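Local coordinates for response regulator receiver protein (Desulfuromonas acetoxidans, PDB 2ZAY) that probably serves as the receiver module of a longer response regulator, relaying signals in a bacterial two-component pathway, at residues W9-V14 and R124-L129; I25-Q30 and V113-L118; I36-A41 and V45-K50; T58-P63 and A94-Q99; D107-P112 and S119-R124. One frame throughout, in Å; residues are numbered along the deposited sequence.

Contact 1: W9-V14 and R124-L129; sequences WRIMLV and RVLKLL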
# COMPACT_ATOMS: atom_id res chain seq x y z
N TRP A 9 -5.06 8.15 -11.42
CA TRP A 9 -5.02 7.11 -10.40
C TRP A 9 -4.44 7.61 -9.07
O TRP A 9 -3.27 8.01 -9.00
CB TRP A 9 -4.20 5.92 -10.89
CG TRP A 9 -4.78 5.21 -12.08
CD1 TRP A 9 -4.31 5.23 -13.36
CD2 TRP A 9 -5.93 4.34 -12.10
NE1 TRP A 9 -5.08 4.43 -14.18
CE2 TRP A 9 -6.08 3.88 -13.42
CE3 TRP A 9 -6.84 3.92 -11.12
CZ2 TRP A 9 -7.11 3.00 -13.80
CZ3 TRP A 9 -7.86 3.05 -11.49
CH2 TRP A 9 -7.99 2.60 -12.82
N ARG A 10 -5.27 7.60 -8.03
CA ARG A 10 -4.84 8.03 -6.70
C ARG A 10 -4.27 6.80 -6.01
O ARG A 10 -4.95 5.78 -5.90
CB ARG A 10 -6.02 8.54 -5.87
CG ARG A 10 -6.81 9.68 -6.50
CD ARG A 10 -8.13 9.91 -5.75
NE ARG A 10 -9.17 10.34 -6.68
CZ ARG A 10 -10.26 9.64 -6.97
NH1 ARG A 10 -10.47 8.46 -6.41
NH2 ARG A 10 -11.13 10.12 -7.85
N ILE A 11 -3.04 6.91 -5.53
CA ILE A 11 -2.39 5.80 -4.85
C ILE A 11 -1.91 6.26 -3.48
O ILE A 11 -1.10 7.18 -3.40
CB ILE A 11 -1.17 5.29 -5.65
CG1 ILE A 11 -1.57 4.94 -7.08
CG2 ILE A 11 -0.55 4.08 -4.95
CD1 ILE A 11 -2.46 3.71 -7.20
N MET A 12 -2.41 5.66 -2.40
CA MET A 12 -1.94 6.06 -1.08
C MET A 12 -0.81 5.13 -0.66
O MET A 12 -0.91 3.92 -0.79
CB MET A 12 -3.07 6.00 -0.04
CG MET A 12 -2.60 6.30 1.41
SD MET A 12 -3.93 6.35 2.68
CE MET A 12 -4.79 7.66 2.17
N LEU A 13 0.28 5.72 -0.17
CA LEU A 13 1.43 4.94 0.29
C LEU A 13 1.66 5.22 1.78
O LEU A 13 1.80 6.38 2.17
CB LEU A 13 2.67 5.34 -0.51
CG LEU A 13 4.02 4.76 -0.10
CD1 LEU A 13 3.99 3.25 -0.22
CD2 LEU A 13 5.11 5.34 -1.01
N VAL A 14 1.69 4.17 2.60
CA VAL A 14 1.89 4.31 4.04
C VAL A 14 3.19 3.59 4.43
O VAL A 14 3.31 2.38 4.25
CB VAL A 14 0.73 3.66 4.84
CG1 VAL A 14 0.80 4.09 6.30
CG2 VAL A 14 -0.61 4.03 4.23
N ARG A 124 -0.96 -3.95 -12.73
CA ARG A 124 -1.62 -5.23 -12.92
C ARG A 124 -2.89 -5.31 -12.08
O ARG A 124 -3.93 -5.77 -12.56
CB ARG A 124 -0.69 -6.39 -12.54
CG ARG A 124 -1.20 -7.72 -13.05
CD ARG A 124 -1.18 -7.75 -14.58
NE ARG A 124 -1.98 -8.83 -15.15
CZ ARG A 124 -3.31 -8.83 -15.20
NH1 ARG A 124 -3.99 -7.79 -14.71
NH2 ARG A 124 -3.96 -9.85 -15.73
N VAL A 125 -2.81 -4.86 -10.84
CA VAL A 125 -3.94 -4.88 -9.93
C VAL A 125 -5.03 -3.93 -10.40
O VAL A 125 -6.22 -4.26 -10.35
CB VAL A 125 -3.51 -4.49 -8.50
CG1 VAL A 125 -4.74 -4.25 -7.63
CG2 VAL A 125 -2.67 -5.59 -7.90
N LEU A 126 -4.63 -2.75 -10.85
CA LEU A 126 -5.59 -1.77 -11.33
C LEU A 126 -6.30 -2.30 -12.58
O LEU A 126 -7.50 -2.13 -12.72
CB LEU A 126 -4.89 -0.44 -11.65
CG LEU A 126 -4.25 0.31 -10.47
CD1 LEU A 126 -3.63 1.63 -10.98
CD2 LEU A 126 -5.31 0.61 -9.40
N LYS A 127 -5.56 -2.95 -13.47
CA LYS A 127 -6.17 -3.48 -14.68
C LYS A 127 -7.19 -4.56 -14.35
O LYS A 127 -8.25 -4.63 -14.97
CB LYS A 127 -5.11 -4.07 -15.62
CG LYS A 127 -4.06 -3.08 -16.09
CD LYS A 127 -3.29 -3.63 -17.29
CE LYS A 127 -1.79 -3.34 -17.18
NZ LYS A 127 -1.10 -4.27 -16.23
N LEU A 128 -6.86 -5.39 -13.37
CA LEU A 128 -7.74 -6.48 -12.94
C LEU A 128 -9.01 -6.03 -12.24
O LEU A 128 -10.09 -6.57 -12.49
CB LEU A 128 -6.99 -7.42 -12.00
CG LEU A 128 -5.85 -8.28 -12.56
CD1 LEU A 128 -5.15 -9.00 -11.41
CD2 LEU A 128 -6.41 -9.29 -13.56
N LEU A 129 -8.88 -5.05 -11.35
CA LEU A 129 -10.02 -4.57 -10.57
C LEU A 129 -10.85 -3.44 -11.16
O LEU A 129 -12.03 -3.32 -10.85
CB LEU A 129 -9.57 -4.18 -9.16
CG LEU A 129 -9.19 -5.32 -8.19
CD1 LEU A 129 -10.36 -6.28 -8.04
CD2 LEU A 129 -7.98 -6.06 -8.72
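Leu126 lays its CD1 methyl over one face of the Trp9 indole, displaced from the middle of the ring toward its rim. The pair joins the first strand of the parallel sheet, 9-14, to helix 115-129, the last helix of the doubly wound alpha/beta fold of CheY-like receiver domains. The evidence for a CH-pi contact is direct: Leu126 CD1 sits 4.0 Å from the centroid of the five-membered ring of Trp9, only 21° off its normal. The closest ring atom is the fusion carbon, with Trp9 CD2 at 3.7 Å from Leu126 CD1. The second methyl reaches the six-membered ring, where Leu126 CD2 is 4.0 Å from Trp9 CE3. One leucine fork therefore spans both rings of the indole.

The backbones stay well apart, the CA atoms of Trp9 and Leu126 being 8.9 Å from each other, and the gap is bridged by the two side chains, which run antiparallel alongside each other. In Trp9, CB points toward the helix, and with CG anti to the carbonyl carbon (chi1 -64°) the indole is turned to meet Leu126 with a face. Phe33, on the neighbouring strand 33-38, touches Trp9, Ile11 and Leu126 alike and so packs against both partners. His54 and Tyr130 each meet the indole ring edge-to-face.

No hydrogen bond crosses between the two segments, and the adhesion is apolar throughout. Ile11, two residues along the same strand, adds a looser touch: its CD1 lies 4.5 Å from Leu126 CD1, the same methyl that covers the indole.

Contact 2: I25-Q30 and V113-L118; sequences ISALSQ and VNAIRL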
# COMPACT_ATOMS: atom_id res chain seq x y z
N ILE A 25 8.97 6.58 -5.33
CA ILE A 25 7.79 7.43 -5.39
C ILE A 25 7.89 8.43 -6.55
O ILE A 25 6.92 8.66 -7.27
CB ILE A 25 7.61 8.20 -4.06
CG1 ILE A 25 7.30 7.20 -2.94
CG2 ILE A 25 6.50 9.24 -4.20
CD1 ILE A 25 7.24 7.82 -1.56
N SER A 26 9.07 9.01 -6.74
CA SER A 26 9.27 9.97 -7.82
C SER A 26 9.03 9.32 -9.18
O SER A 26 8.44 9.93 -10.07
CB SER A 26 10.69 10.55 -7.77
OG SER A 26 10.88 11.30 -6.58
N ALA A 27 9.49 8.08 -9.33
CA ALA A 27 9.34 7.36 -10.59
C ALA A 27 7.88 7.07 -10.92
O ALA A 27 7.50 7.02 -12.09
CB ALA A 27 10.13 6.05 -10.53
N LEU A 28 7.06 6.86 -9.89
CA LEU A 28 5.64 6.58 -10.07
C LEU A 28 4.87 7.81 -10.51
O LEU A 28 3.93 7.72 -11.30
CB LEU A 28 5.03 6.03 -8.78
CG LEU A 28 5.45 4.62 -8.38
CD1 LEU A 28 4.79 4.25 -7.05
CD2 LEU A 28 5.03 3.62 -9.46
N SER A 29 5.26 8.97 -9.99
CA SER A 29 4.60 10.22 -10.34
C SER A 29 4.74 10.36 -11.84
O SER A 29 3.77 10.64 -12.55
CB SER A 29 5.28 11.40 -9.65
OG SER A 29 5.40 11.18 -8.26
N GLN A 30 5.95 10.13 -12.32
CA GLN A 30 6.27 10.20 -13.73
C GLN A 30 5.39 9.24 -14.52
O GLN A 30 5.04 9.50 -15.67
CB GLN A 30 7.74 9.86 -13.94
CG GLN A 30 8.20 9.81 -15.38
CD GLN A 30 9.70 9.61 -15.49
OE1 GLN A 30 10.47 10.36 -14.90
NE2 GLN A 30 10.11 8.61 -16.25
N VAL A 113 12.40 -1.75 -2.44
CA VAL A 113 11.47 -1.51 -3.53
C VAL A 113 12.16 -1.10 -4.82
O VAL A 113 13.08 -0.27 -4.83
CB VAL A 113 10.47 -0.40 -3.15
CG1 VAL A 113 9.50 -0.16 -4.30
CG2 VAL A 113 9.73 -0.79 -1.89
N ASN A 114 11.72 -1.70 -5.92
CA ASN A 114 12.25 -1.38 -7.23
C ASN A 114 11.11 -0.71 -7.99
O ASN A 114 10.05 -1.30 -8.20
CB ASN A 114 12.69 -2.65 -7.96
CG ASN A 114 13.13 -2.37 -9.38
OD1 ASN A 114 12.36 -1.84 -10.19
ND2 ASN A 114 14.37 -2.72 -9.70
N ALA A 115 11.32 0.54 -8.39
CA ALA A 115 10.31 1.31 -9.11
C ALA A 115 9.68 0.61 -10.32
O ALA A 115 8.49 0.73 -10.54
CB ALA A 115 10.89 2.66 -9.52
N ILE A 116 10.48 -0.11 -11.10
CA ILE A 116 9.96 -0.80 -12.28
C ILE A 116 9.00 -1.92 -11.86
O ILE A 116 7.94 -2.10 -12.45
CB ILE A 116 11.10 -1.40 -13.14
CG1 ILE A 116 11.97 -0.27 -13.70
CG2 ILE A 116 10.52 -2.22 -14.28
CD1 ILE A 116 13.17 -0.76 -14.50
N ARG A 117 9.40 -2.66 -10.83
CA ARG A 117 8.61 -3.76 -10.31
C ARG A 117 7.33 -3.24 -9.65
O ARG A 117 6.24 -3.75 -9.90
CB ARG A 117 9.45 -4.54 -9.28
CG ARG A 117 8.82 -5.82 -8.76
CD ARG A 117 9.89 -6.71 -8.11
NE ARG A 117 11.01 -6.92 -9.02
CZ ARG A 117 12.04 -7.73 -8.77
NH1 ARG A 117 12.09 -8.41 -7.63
NH2 ARG A 117 13.02 -7.86 -9.65
N LEU A 118 7.48 -2.21 -8.83
CA LEU A 118 6.33 -1.63 -8.13
C LEU A 118 5.29 -1.08 -9.11
O LEU A 118 4.10 -1.31 -8.95
CB LEU A 118 6.79 -0.52 -7.19
CG LEU A 118 5.69 0.14 -6.36
CD1 LEU A 118 4.94 -0.91 -5.54
CD2 LEU A 118 6.31 1.19 -5.45
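Leu28 meets Leu118 methyl to methyl where helix 22-31 packs beside the start of helix 115-129, two helices on one face of the receiver-domain sheet. From CB, the chain of Leu28 leaves its helix obliquely, with CG anti to the carbonyl carbon (chi1 -71°); neither CB nor CG comes within 4.2 Å of 113-118. Contact begins at the fork. CD1 continues the extended run from CA and lies 3.8 Å from Leu118 CD2, and the two side chains cross at about a right angle. The other branch turns toward the next part of the same helix, with Leu28 CD2 3.8 Å from Ser119 CA.

Beside this pair, and nearer solvent, the CB atoms of Ala27 and Ala115 touch at 3.6 Å, and their CA atoms are 6.3 Å apart, an approach that two side chains of a single methyl each permit. Ala115 opens its helix directly after Asn114, the N-cap residue. Asn114 OD1 accepts from Arg117 N at 3.1 Å, with the donor above the carbonyl plane, and more weakly from Ile116 N; the first turn is thus fixed just where the alanines meet.

Beneath the helices lies the sheet: Leu28 also packs on Phe33 and Ile35 of strand 33-38 and on Ile122 of helix 115-129, so its end fills the angle between helix 115-129 and strand 33-38.

Contact 3: I36-A41 and V45-K50; sequences IQCGNA and VPVAVK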
# COMPACT_ATOMS: atom_id res chain seq x y z
N ILE A 36 -0.27 9.78 -2.62
CA ILE A 36 -0.68 10.35 -1.35
C ILE A 36 0.20 9.65 -0.33
O ILE A 36 0.12 8.43 -0.18
CB ILE A 36 -2.18 10.05 -1.08
CG1 ILE A 36 -3.04 10.73 -2.17
CG2 ILE A 36 -2.58 10.53 0.31
CD1 ILE A 36 -4.49 10.29 -2.17
N GLN A 37 1.05 10.40 0.36
CA GLN A 37 1.98 9.82 1.33
C GLN A 37 1.61 9.97 2.80
O GLN A 37 1.39 11.08 3.27
CB GLN A 37 3.37 10.42 1.14
CG GLN A 37 3.94 10.27 -0.26
CD GLN A 37 5.36 10.79 -0.34
OE1 GLN A 37 6.23 10.36 0.42
NE2 GLN A 37 5.61 11.71 -1.27
N CYS A 38 1.57 8.85 3.52
CA CYS A 38 1.26 8.85 4.94
C CYS A 38 2.41 8.18 5.70
O CYS A 38 2.93 7.14 5.28
CB CYS A 38 -0.04 8.10 5.20
SG CYS A 38 -1.49 8.92 4.49
N GLY A 39 2.81 8.80 6.81
CA GLY A 39 3.91 8.28 7.60
C GLY A 39 3.57 7.19 8.60
O GLY A 39 4.46 6.54 9.13
N ASN A 40 2.28 7.00 8.86
CA ASN A 40 1.85 5.96 9.79
C ASN A 40 0.37 5.62 9.62
O ASN A 40 -0.36 6.32 8.91
CB ASN A 40 2.13 6.38 11.24
CG ASN A 40 1.40 7.64 11.63
OD1 ASN A 40 0.17 7.69 11.60
ND2 ASN A 40 2.15 8.66 12.01
N ALA A 41 -0.06 4.55 10.26
CA ALA A 41 -1.44 4.08 10.17
C ALA A 41 -2.47 5.04 10.77
O ALA A 41 -3.62 5.08 10.33
CB ALA A 41 -1.56 2.70 10.81
N VAL A 45 -5.81 6.01 7.84
CA VAL A 45 -7.23 5.68 7.79
C VAL A 45 -8.14 6.86 7.45
O VAL A 45 -8.90 6.80 6.48
CB VAL A 45 -7.70 5.02 9.11
CG1 VAL A 45 -9.19 4.72 9.03
CG2 VAL A 45 -6.92 3.72 9.35
N PRO A 46 -8.10 7.94 8.25
CA PRO A 46 -8.96 9.09 7.94
C PRO A 46 -8.64 9.66 6.56
O PRO A 46 -9.54 10.10 5.83
CB PRO A 46 -8.62 10.08 9.06
CG PRO A 46 -8.23 9.16 10.21
CD PRO A 46 -7.37 8.14 9.51
N VAL A 47 -7.36 9.68 6.20
CA VAL A 47 -6.96 10.19 4.89
C VAL A 47 -7.56 9.32 3.79
O VAL A 47 -8.05 9.83 2.79
CB VAL A 47 -5.43 10.23 4.74
CG1 VAL A 47 -5.05 10.58 3.31
CG2 VAL A 47 -4.84 11.27 5.69
N ALA A 48 -7.53 8.00 3.98
CA ALA A 48 -8.09 7.11 2.96
C ALA A 48 -9.58 7.35 2.79
O ALA A 48 -10.08 7.41 1.67
CB ALA A 48 -7.83 5.66 3.35
N VAL A 49 -10.28 7.49 3.90
CA VAL A 49 -11.72 7.71 3.87
C VAL A 49 -12.10 8.98 3.12
O VAL A 49 -13.12 9.00 2.42
CB VAL A 49 -12.31 7.75 5.31
CG1 VAL A 49 -13.76 8.20 5.28
CG2 VAL A 49 -12.20 6.35 5.93
N LYS A 50 -11.29 10.03 3.22
CA LYS A 50 -11.63 11.27 2.53
C LYS A 50 -11.00 11.46 1.15
O LYS A 50 -11.49 12.26 0.36
CB LYS A 50 -11.32 12.48 3.41
CG LYS A 50 -9.88 12.63 3.84
CD LYS A 50 -9.76 13.72 4.90
CE LYS A 50 -8.33 13.92 5.36
NZ LYS A 50 -8.25 15.01 6.38
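A strand-turn-helix unit of the doubly wound receiver fold is closed here: strand 33-38 ends, the chain turns through Gly39 and Asn40, and helix 41-51 folds back over the sheet. Val47 carries most of the packing. With CG1 anti to the backbone N (chi1 172°), that methyl is directed at the strand, where Val47 CG1 comes within 3.9 Å of Ile36 CG2. The same methyl is 4.1 Å from Cys38 SG, so one branch of the valine serves two residues spaced by two along the strand, whose side chains both point to the helix while Gln37 between them points away. Strand and helix are separated here by 8.3 Å between the CA atoms of Cys38 and Val47.

Ala41 and Val45 belong to the first turn of the helix itself. There Val45 N donates to Ala41 O over 3.4 Å, a weak helical bond although nearly straight at 162°. Beside it, Val45 CG2 lies 3.7 Å from the same Ala41 O. The next residue, Pro46, has no N-H to give to the preceding turn, and the helix is kinked at this point.

Asn40 is the N-cap, its OD1 accepting from Glu43 N, while Glu43 OE1 accepts from Gly39 N. On the sheet side, Met12 of the adjacent strand 9-14 packs against Ile36, Cys38, Val47 and Ala48; on the flank, Val45 and Ala48 reach helix 67-75 at Leu70, Ser73 and Leu74.

Contact 4: T58-P63 and A94-Q99; sequences TEANMP and AKEEAQ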
# COMPACT_ATOMS: atom_id res chain seq x y z
N THR A 58 0.92 -0.37 1.80
CA THR A 58 1.34 -0.13 3.16
C THR A 58 2.48 -1.02 3.62
O THR A 58 2.59 -2.17 3.20
CB THR A 58 0.18 -0.32 4.16
OG1 THR A 58 0.65 -0.04 5.49
CG2 THR A 58 -0.35 -1.76 4.12
N GLU A 59 3.33 -0.47 4.48
CA GLU A 59 4.43 -1.24 5.05
C GLU A 59 3.72 -2.28 5.91
O GLU A 59 2.72 -1.96 6.56
CB GLU A 59 5.29 -0.32 5.93
CG GLU A 59 6.52 -0.98 6.51
CD GLU A 59 7.38 0.00 7.29
OE1 GLU A 59 8.52 -0.35 7.65
OE2 GLU A 59 6.90 1.13 7.55
N ALA A 60 4.21 -3.51 5.92
CA ALA A 60 3.58 -4.56 6.71
C ALA A 60 3.86 -4.43 8.20
O ALA A 60 2.94 -4.46 9.02
CB ALA A 60 4.05 -5.92 6.22
N ASN A 61 5.12 -4.28 8.56
CA ASN A 61 5.49 -4.17 9.96
C ASN A 61 5.82 -2.75 10.39
O ASN A 61 6.91 -2.25 10.14
CB ASN A 61 6.69 -5.09 10.23
CG ASN A 61 6.43 -6.51 9.76
OD1 ASN A 61 5.62 -7.23 10.34
ND2 ASN A 61 7.11 -6.92 8.69
N MET A 62 4.84 -2.09 11.02
CA MET A 62 5.00 -0.73 11.52
C MET A 62 4.77 -0.76 13.03
O MET A 62 3.89 -1.48 13.52
CB MET A 62 3.99 0.23 10.87
CG MET A 62 4.12 0.40 9.37
SD MET A 62 3.04 1.69 8.66
CE MET A 62 1.42 0.87 8.74
N PRO A 63 5.56 0.00 13.80
CA PRO A 63 5.39 0.01 15.26
C PRO A 63 4.03 0.59 15.66
O PRO A 63 3.49 1.43 14.96
CB PRO A 63 6.56 0.87 15.74
CG PRO A 63 6.77 1.82 14.60
CD PRO A 63 6.65 0.91 13.39
N ALA A 94 8.58 -16.44 3.86
CA ALA A 94 7.54 -17.13 3.10
C ALA A 94 6.27 -17.15 3.93
O ALA A 94 5.17 -16.98 3.40
CB ALA A 94 7.98 -18.55 2.77
N LYS A 95 6.43 -17.34 5.24
CA LYS A 95 5.29 -17.38 6.14
C LYS A 95 4.59 -16.04 6.22
O LYS A 95 3.37 -15.99 6.28
CB LYS A 95 5.72 -17.83 7.54
CG LYS A 95 4.56 -18.00 8.50
CD LYS A 95 5.01 -18.48 9.87
CE LYS A 95 5.56 -19.90 9.81
NZ LYS A 95 4.48 -20.92 9.63
N GLU A 96 5.34 -14.94 6.21
CA GLU A 96 4.71 -13.63 6.28
C GLU A 96 3.96 -13.36 4.99
O GLU A 96 2.82 -12.88 5.01
CB GLU A 96 5.74 -12.51 6.48
CG GLU A 96 5.09 -11.14 6.69
CD GLU A 96 6.07 -10.00 6.56
OE1 GLU A 96 5.93 -9.00 7.30
OE2 GLU A 96 6.97 -10.08 5.70
N GLU A 97 4.60 -13.66 3.86
CA GLU A 97 3.97 -13.46 2.56
C GLU A 97 2.65 -14.22 2.51
O GLU A 97 1.61 -13.64 2.17
CB GLU A 97 4.89 -13.92 1.42
CG GLU A 97 4.29 -13.72 0.01
CD GLU A 97 5.31 -13.89 -1.10
OE1 GLU A 97 6.53 -13.92 -0.81
OE2 GLU A 97 4.90 -13.98 -2.28
N ALA A 98 2.68 -15.50 2.87
CA ALA A 98 1.47 -16.31 2.86
C ALA A 98 0.40 -15.77 3.81
O ALA A 98 -0.77 -15.73 3.45
CB ALA A 98 1.79 -17.77 3.21
N GLN A 99 0.80 -15.35 5.01
CA GLN A 99 -0.18 -14.81 5.96
C GLN A 99 -0.90 -13.57 5.43
O GLN A 99 -2.13 -13.46 5.53
CB GLN A 99 0.48 -14.47 7.30
CG GLN A 99 -0.39 -13.58 8.20
CD GLN A 99 0.27 -13.25 9.54
OE1 GLN A 99 1.47 -12.97 9.60
NE2 GLN A 99 -0.51 -13.27 10.61
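The backbones of Ala60 and Glu96 keep their distance, CA to CA 9.2 Å, and no main-chain hydrogen bond joins 58-63 to 94-99; the gap is spanned by side chains. Glu96 supplies most of the reach. Its CG is anti to the backbone N (chi1 -174°) and the chain stays extended beyond, so the carboxylate is projected from the first turn of helix 94-103 to the loop after strand 55-59. Asn61 comes from the opposite direction, and its ND2 donates to Glu96 OE1 at 2.8 Å. The bond is moderately bent, with an N-H...O angle of 148°, and OE1 is met on its syn side. The planes of amide and carboxylate are nearly parallel but slightly stepped, OE1 lying 21° out of the amide plane.

In receiver domains the corresponding loop borders the phosphorylation site. By comparison with the family, Glu59 occupies the place usually held by the phosphate-accepting aspartate at the end of the third strand, which is consistent with an atypical site here. Glu59 OE2 is hydrogen-bonded to Thr16 OG1 and lies close to Asp15.

The other carboxylate oxygen of Glu96 has its own mate: OE2 is hydrogen-bonded to Ser89 OG, at the end of strand 85-89, and weakly to Ala92 N. A leucine in place of Asn61 would probably leave Glu96 OE1 without its amide donor and the carboxylate, held through OE2, freer to turn. The methyl of Ala60 also touches the same oxygen, its CB 3.8 Å from Glu96 OE1.

Contact 5: D107-P112 and S119-R124; sequences DFIAKP and SARIKR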
# COMPACT_ATOMS: atom_id res chain seq x y z
N ASP A 107 -1.66 -8.04 -3.01
CA ASP A 107 -0.33 -8.42 -3.46
C ASP A 107 0.66 -8.21 -2.32
O ASP A 107 0.33 -7.58 -1.30
CB ASP A 107 0.12 -7.61 -4.70
CG ASP A 107 1.10 -8.39 -5.59
OD1 ASP A 107 1.77 -9.32 -5.08
OD2 ASP A 107 1.21 -8.08 -6.79
N PHE A 108 1.87 -8.74 -2.49
CA PHE A 108 2.92 -8.63 -1.48
C PHE A 108 4.24 -8.38 -2.20
O PHE A 108 4.61 -9.14 -3.11
CB PHE A 108 3.00 -9.93 -0.68
CG PHE A 108 4.08 -9.93 0.37
CD1 PHE A 108 3.81 -9.51 1.66
CD2 PHE A 108 5.37 -10.36 0.05
CE1 PHE A 108 4.81 -9.51 2.64
CE2 PHE A 108 6.38 -10.37 1.01
CZ PHE A 108 6.10 -9.95 2.31
N ILE A 109 4.95 -7.33 -1.80
CA ILE A 109 6.21 -6.98 -2.44
C ILE A 109 7.31 -6.84 -1.40
O ILE A 109 7.19 -6.07 -0.45
CB ILE A 109 6.10 -5.66 -3.21
CG1 ILE A 109 4.93 -5.73 -4.20
CG2 ILE A 109 7.41 -5.37 -3.95
CD1 ILE A 109 4.66 -4.41 -4.92
N ALA A 110 8.40 -7.58 -1.60
CA ALA A 110 9.53 -7.53 -0.68
C ALA A 110 10.44 -6.33 -0.95
O ALA A 110 10.76 -6.03 -2.10
CB ALA A 110 10.33 -8.82 -0.79
N LYS A 111 10.82 -5.64 0.12
CA LYS A 111 11.74 -4.52 0.02
C LYS A 111 13.13 -5.15 -0.16
O LYS A 111 13.32 -6.32 0.15
CB LYS A 111 11.73 -3.69 1.31
CG LYS A 111 10.49 -2.83 1.54
CD LYS A 111 10.55 -2.19 2.92
CE LYS A 111 9.91 -0.80 2.95
NZ LYS A 111 8.48 -0.80 2.57
N PRO A 112 14.11 -4.38 -0.68
CA PRO A 112 13.98 -2.99 -1.11
C PRO A 112 13.07 -2.88 -2.32
O PRO A 112 12.98 -3.81 -3.13
CB PRO A 112 15.42 -2.58 -1.41
CG PRO A 112 16.03 -3.86 -1.87
CD PRO A 112 15.49 -4.85 -0.87
N SER A 119 5.76 -0.36 -10.12
CA SER A 119 4.87 0.21 -11.12
C SER A 119 4.04 -0.86 -11.81
O SER A 119 2.82 -0.73 -11.91
CB SER A 119 5.68 0.97 -12.17
OG SER A 119 4.84 1.46 -13.20
N ALA A 120 4.70 -1.91 -12.29
CA ALA A 120 4.01 -3.01 -12.96
C ALA A 120 3.01 -3.72 -12.04
O ALA A 120 1.93 -4.11 -12.48
CB ALA A 120 5.03 -4.01 -13.49
N ARG A 121 3.38 -3.88 -10.77
CA ARG A 121 2.53 -4.55 -9.78
C ARG A 121 1.25 -3.75 -9.53
O ARG A 121 0.16 -4.31 -9.41
CB ARG A 121 3.30 -4.75 -8.48
CG ARG A 121 4.37 -5.84 -8.55
CD ARG A 121 3.75 -7.21 -8.35
NE ARG A 121 4.68 -8.31 -8.60
CZ ARG A 121 4.33 -9.59 -8.52
NH1 ARG A 121 3.08 -9.91 -8.20
NH2 ARG A 121 5.21 -10.55 -8.79
N ILE A 122 1.40 -2.43 -9.43
CA ILE A 122 0.27 -1.53 -9.23
C ILE A 122 -0.65 -1.62 -10.44
O ILE A 122 -1.86 -1.84 -10.30
CB ILE A 122 0.76 -0.07 -9.06
CG1 ILE A 122 1.52 0.07 -7.75
CG2 ILE A 122 -0.43 0.90 -9.11
CD1 ILE A 122 2.10 1.46 -7.50
N LYS A 123 -0.07 -1.48 -11.63
CA LYS A 123 -0.86 -1.52 -12.86
C LYS A 123 -1.60 -2.83 -13.06
O LYS A 123 -2.75 -2.84 -13.49
CB LYS A 123 0.04 -1.26 -14.07
CG LYS A 123 0.50 0.18 -14.21
CD LYS A 123 1.52 0.32 -15.33
CE LYS A 123 1.94 1.77 -15.50
NZ LYS A 123 2.93 1.93 -16.61
N ARG A 124 -0.96 -3.95 -12.73
CA ARG A 124 -1.62 -5.23 -12.92
C ARG A 124 -2.89 -5.31 -12.08
O ARG A 124 -3.93 -5.77 -12.56
CB ARG A 124 -0.69 -6.39 -12.54
CG ARG A 124 -1.20 -7.72 -13.05
CD ARG A 124 -1.18 -7.75 -14.58
NE ARG A 124 -1.98 -8.83 -15.15
CZ ARG A 124 -3.31 -8.83 -15.20
NH1 ARG A 124 -3.99 -7.79 -14.71
NH2 ARG A 124 -3.96 -9.85 -15.73
O HOH W 1 0.36 -7.32 -9.15
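Asp107 and Arg121 form a single-pronged salt bridge: Arg121 NH1 donates to Asp107 OD2 at 3.0 Å with an N-H...O angle of 154°. The carboxylate offers the syn lone pair of OD2, and OD2 in turn lies at the guanidinium edge, near its plane. The two flat groups are steeply inclined, 66° apart, and so do not pair side by side as in a two-pronged bridge.

Arg121 gets there by a bend. Its chain folds at chi2 (-82°), bringing CD to within 3.1 Å of Asp107 OD2 and the NH1 end of the guanidinium up to the carboxylate. The inner part of the side chain rests on hydrocarbon, Arg121 CB lying 3.8 Å from Ile109 CD1.

Two further partners hold the acid directly. A water donates to Asp107 OD2 at 2.6 Å and also to Arg121 O, linking the carboxylate to the helix backbone as well as to the guanidinium. The other oxygen is held by its own chain, Phe108 N donating to Asp107 OD1 over 2.7 Å. Replacing Asp107 by an alanine would probably leave Arg121 NH1 without its anionic mate and the bridging water without one of its two acceptors.

Farther out, the contact ties edge strand 107-110 to helix 115-129, the last strand-helix pair of the receiver fold. The strand runs on to Lys111, whose NZ forms a salt bridge with Asp15 and which precedes a cis peptide bond to Pro112, as in CheY-like relatives. With three donors on its two oxygens, one of them cationic, the Asp107 carboxylate is likely to favour its charged form.

Overall arrangement
Contacts 1, 2 and 5 all use helix 115-129, meeting in turn the first strand, helix 22-31 and the edge strand 107-110. Their chemistry follows the exposure of their residues: contact 1 is buried and apolar, contact 2 partly buried and apolar, and contact 5 puts charge and a water beside an exposed arginine. Contact 3, partly buried and largely apolar, packs the other edge strand, 33-38, under its own helix; it is joined to contact 1 where Leu13 N lies 2.7 Å from Ile36 O, a probable hydrogen bond. Contact 4 is a polar bridge beside the presumed signalling site, yet it reaches contact 5 through Phe108, which packs on Glu96 and Glu97.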